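Local atomic coordinates of aromatic-amino-acid transaminase TyrB (Burkholderia cenocepacia K56-2Valvano, PDB entry 4WD2), a protein that probably catalyses the pyridoxal-phosphate-dependent transfer of amino groups between aromatic amino acids and 2-oxo acids, as a class I and II aminotransferase. Residues D198-I206 with F234-V244. Numbering follows the deposited sequence.
Sequences DEGQWEKLI and FAVRELARRGV
Ala235 CB sits on the six-membered ring of Trp202, 3.4 Å from its centroid and almost on the ring normal, a CH-pi contact at the pair Trp202-Ala235, whose CA atoms are 6.5 Å apart. Phe234, its CG anti to the backbone N (chi1 172°), is gripped on both faces: Glu199 CG lies 4.0 Å from the ring centroid, its carboxylate stacked nearly parallel to the ring, while Glu238 CB covers the opposite face. Trp202 CB meets the ring edge at Phe234 CE2.

Further along, Ile206 points toward helix 234-241, CG1 reaching Leu239 CD2 at 3.9 Å and CD1 touching Glu238 CG, while its CG2 rests against one face of the Arg242 guanidinium. A bend at chi3 carries Arg242 NH1 to Glu203 OE2, 2.8 Å away, in a salt bridge; NH1 approaches from above the carboxylate plane and the bond is bent (142°). Glu203 OE2 is also only 2.7 Å from Glu238 OE2, so one of the two acids probably holds a proton. Arg241 takes the other Glu238 oxygen, OE1, side-on through NE and NH2.

Asp207 and Glu210 add salt bridges to Arg242, and a capping box of Asp198 and Gln201 opens helix 199-211, while a Schellman motif at Gly243 closes helix 234-241. The axes of 199-206 and 234-241 come within 10.5 Å of each other at their closest and cross at -37°. Both helices flank the large mixed sheet of the aminotransferase fold: Leu239 and Val244 rest on strand 215-220, Leu205 packs on helix 167-175, and Val236 touches helix 80-91.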
loop_
_atom_site.group_PDB
_atom_site.type_symbol
_atom_site.label_atom_id
_atom_site.label_comp_id
_atom_site.label_asym_id
_atom_site.label_seq_id
_atom_site.Cartn_x
_atom_site.Cartn_y
_atom_site.Cartn_z
ATOM N N ASP A 198 1.474 14.191 30.227
ATOM C CA ASP A 198 2.410 15.315 30.239
ATOM C C ASP A 198 3.840 14.763 30.242
ATOM O O ASP A 198 4.045 13.560 30.366
ATOM C CB ASP A 198 2.165 16.263 31.430
ATOM C CG ASP A 198 2.323 15.588 32.788
ATOM O OD1 ASP A 198 3.355 14.930 33.036
ATOM O OD2 ASP A 198 1.409 15.737 33.626
ATOM N N GLU A 199 4.821 15.644 30.085
ATOM C CA GLU A 199 6.214 15.224 29.927
ATOM C C GLU A 199 6.800 14.568 31.164
ATOM O O GLU A 199 7.752 13.800 31.060
ATOM C CB GLU A 199 7.069 16.417 29.518
ATOM C CG GLU A 199 6.702 16.913 28.130
ATOM C CD GLU A 199 7.606 18.015 27.630
ATOM O OE1 GLU A 199 8.463 18.488 28.406
ATOM O OE2 GLU A 199 7.455 18.396 26.453
ATOM N N GLY A 200 6.230 14.866 32.328
ATOM C CA GLY A 200 6.623 14.202 33.558
ATOM C C GLY A 200 6.112 12.771 33.597
ATOM O O GLY A 200 6.851 11.850 33.948
ATOM N N GLN A 201 4.847 12.587 33.221
ATOM C CA GLN A 201 4.254 11.255 33.137
ATOM C C GLN A 201 4.981 10.419 32.084
ATOM O O GLN A 201 5.217 9.222 32.276
ATOM C CB GLN A 201 2.756 11.359 32.831
ATOM C CG GLN A 201 1.968 12.107 33.918
ATOM C CD GLN A 201 0.513 12.326 33.556
ATOM O OE1 GLN A 201 0.194 12.644 32.417
ATOM N NE2 GLN A 201 -0.381 12.151 34.532
ATOM N N TRP A 202 5.368 11.061 30.986
ATOM C CA TRP A 202 6.147 10.385 29.950
ATOM C C TRP A 202 7.465 9.844 30.490
ATOM O O TRP A 202 7.801 8.694 30.243
ATOM C CB TRP A 202 6.422 11.317 28.768
ATOM C CG TRP A 202 5.374 11.233 27.692
ATOM C CD1 TRP A 202 4.576 12.243 27.251
ATOM C CD2 TRP A 202 5.002 10.067 26.941
ATOM N NE1 TRP A 202 3.739 11.786 26.260
ATOM C CE2 TRP A 202 3.978 10.452 26.055
ATOM C CE3 TRP A 202 5.443 8.739 26.926
ATOM C CZ2 TRP A 202 3.384 9.557 25.161
ATOM C CZ3 TRP A 202 4.848 7.845 26.042
ATOM C CH2 TRP A 202 3.829 8.261 25.172
ATOM N N GLU A 203 8.210 10.664 31.224
ATOM C CA GLU A 203 9.479 10.202 31.784
ATOM C C GLU A 203 9.277 8.997 32.692
ATOM O O GLU A 203 10.058 8.038 32.627
ATOM C CB GLU A 203 10.199 11.316 32.556
ATOM C CG GLU A 203 11.715 11.232 32.425
ATOM C CD GLU A 203 12.174 11.341 30.975
ATOM O OE1 GLU A 203 11.571 12.140 30.217
ATOM O OE2 GLU A 203 13.132 10.636 30.591
ATOM N N LYS A 204 8.239 9.042 33.533
ATOM C CA LYS A 204 7.944 7.931 34.448
ATOM C C LYS A 204 7.536 6.667 33.705
ATOM O O LYS A 204 7.888 5.556 34.110
ATOM C CB LYS A 204 6.844 8.313 35.435
ATOM C CG LYS A 204 7.222 9.433 36.381
ATOM C CD LYS A 204 6.035 9.800 37.265
ATOM C CE LYS A 204 6.230 11.161 37.905
ATOM N NZ LYS A 204 5.080 11.515 38.789
ATOM N N LEU A 205 6.789 6.835 32.622
ATOM C CA LEU A 205 6.407 5.704 31.794
ATOM C C LEU A 205 7.630 5.083 31.123
ATOM O O LEU A 205 7.738 3.866 31.043
ATOM C CB LEU A 205 5.386 6.121 30.739
ATOM C CG LEU A 205 4.873 4.975 29.864
ATOM C CD1 LEU A 205 4.236 3.892 30.720
ATOM C CD2 LEU A 205 3.885 5.486 28.821
ATOM N N ILE A 206 8.552 5.919 30.650
ATOM C CA ILE A 206 9.737 5.414 29.961
ATOM C C ILE A 206 10.651 4.675 30.942
ATOM O O ILE A 206 11.260 3.667 30.577
ATOM C CB ILE A 206 10.518 6.551 29.242
ATOM C CG1 ILE A 206 9.662 7.147 28.112
ATOM C CG2 ILE A 206 11.829 6.022 28.656
ATOM C CD1 ILE A 206 10.181 8.465 27.551
ATOM N N PHE A 234 7.964 14.729 21.625
ATOM C CA PHE A 234 8.788 14.558 22.831
ATOM C C PHE A 234 8.953 13.099 23.240
ATOM O O PHE A 234 10.057 12.672 23.571
ATOM C CB PHE A 234 8.225 15.337 24.035
ATOM C CG PHE A 234 8.940 15.021 25.340
ATOM C CD1 PHE A 234 10.119 15.667 25.673
ATOM C CD2 PHE A 234 8.449 14.049 26.207
ATOM C CE1 PHE A 234 10.790 15.369 26.854
ATOM C CE2 PHE A 234 9.112 13.740 27.380
ATOM C CZ PHE A 234 10.287 14.395 27.705
ATOM N N ALA A 235 7.857 12.344 23.231
ATOM C CA ALA A 235 7.888 10.950 23.665
ATOM C C ALA A 235 8.843 10.128 22.803
ATOM O O ALA A 235 9.626 9.328 23.312
ATOM C CB ALA A 235 6.495 10.349 23.626
ATOM N N VAL A 236 8.772 10.342 21.492
ATOM C CA VAL A 236 9.626 9.646 20.545
ATOM C C VAL A 236 11.090 10.028 20.750
ATOM O O VAL A 236 11.965 9.165 20.817
ATOM C CB VAL A 236 9.199 9.954 19.088
ATOM C CG1 VAL A 236 10.217 9.431 18.113
ATOM C CG2 VAL A 236 7.826 9.347 18.798
ATOM N N ARG A 237 11.346 11.329 20.858
ATOM C CA ARG A 237 12.709 11.832 20.969
ATOM C C ARG A 237 13.342 11.442 22.306
ATOM O O ARG A 237 14.530 11.122 22.359
ATOM C CB ARG A 237 12.728 13.355 20.773
ATOM C CG ARG A 237 12.231 13.780 19.401
ATOM C CD ARG A 237 12.338 15.295 19.143
ATOM N NE ARG A 237 11.750 15.627 17.846
ATOM C CZ ARG A 237 11.680 16.850 17.325
ATOM N NH1 ARG A 237 12.166 17.888 17.977
ATOM N NH2 ARG A 237 11.117 17.030 16.143
ATOM N N GLU A 238 12.553 11.453 23.381
ATOM C CA GLU A 238 13.075 11.075 24.695
ATOM C C GLU A 238 13.329 9.562 24.801
ATOM O O GLU A 238 14.327 9.141 25.384
ATOM C CB GLU A 238 12.126 11.545 25.806
ATOM C CG GLU A 238 12.635 11.305 27.224
ATOM C CD GLU A 238 13.878 12.123 27.573
ATOM O OE1 GLU A 238 14.296 12.978 26.766
ATOM O OE2 GLU A 238 14.444 11.912 28.666
ATOM N N LEU A 239 12.444 8.748 24.226
ATOM C CA LEU A 239 12.689 7.303 24.143
ATOM C C LEU A 239 14.000 7.009 23.412
ATOM O O LEU A 239 14.825 6.210 23.874
ATOM C CB LEU A 239 11.528 6.593 23.435
ATOM C CG LEU A 239 10.304 6.188 24.263
ATOM C CD1 LEU A 239 9.094 5.961 23.372
ATOM C CD2 LEU A 239 10.589 4.931 25.087
ATOM N N ALA A 240 14.196 7.680 22.281
ATOM C CA ALA A 240 15.391 7.484 21.470
ATOM C C ALA A 240 16.667 8.028 22.131
ATOM O O ALA A 240 17.730 7.414 22.018
ATOM C CB ALA A 240 15.196 8.117 20.095
ATOM N N ARG A 241 16.578 9.164 22.818
ATOM C CA ARG A 241 17.743 9.684 23.535
ATOM C C ARG A 241 18.203 8.715 24.626
ATOM O O ARG A 241 19.391 8.642 24.955
ATOM C CB ARG A 241 17.442 11.053 24.156
ATOM C CG ARG A 241 17.633 12.246 23.209
ATOM C CD ARG A 241 17.521 13.572 23.962
ATOM N NE ARG A 241 16.190 13.785 24.534
ATOM C CZ ARG A 241 15.199 14.436 23.920
ATOM N NH1 ARG A 241 15.380 14.937 22.704
ATOM N NH2 ARG A 241 14.023 14.583 24.521
ATOM N N ARG A 242 17.257 7.969 25.182
ATOM C CA ARG A 242 17.556 7.081 26.295
ATOM C C ARG A 242 17.880 5.670 25.813
ATOM O O ARG A 242 18.096 4.763 26.616
ATOM C CB ARG A 242 16.383 7.066 27.284
ATOM C CG ARG A 242 16.237 8.385 28.050
ATOM C CD ARG A 242 15.078 8.354 29.042
ATOM N NE ARG A 242 15.218 7.262 30.004
ATOM C CZ ARG A 242 14.410 7.065 31.043
ATOM N NH1 ARG A 242 13.393 7.889 31.258
ATOM N NH2 ARG A 242 14.621 6.038 31.862
ATOM N N GLY A 243 17.908 5.497 24.497
ATOM C CA GLY A 243 18.331 4.247 23.887
ATOM C C GLY A 243 17.324 3.112 23.934
ATOM O O GLY A 243 17.689 1.944 23.803
ATOM N N VAL A 244 16.053 3.439 24.117
ATOM C CA VAL A 244 15.016 2.417 24.228
ATOM C C VAL A 244 14.599 1.916 22.844
ATOM O O VAL A 244 14.340 2.723 21.950
ATOM C CB VAL A 244 13.784 2.962 24.994
ATOM C CG1 VAL A 244 12.679 1.915 25.074
ATOM C CG2 VAL A 244 14.195 3.412 26.397
#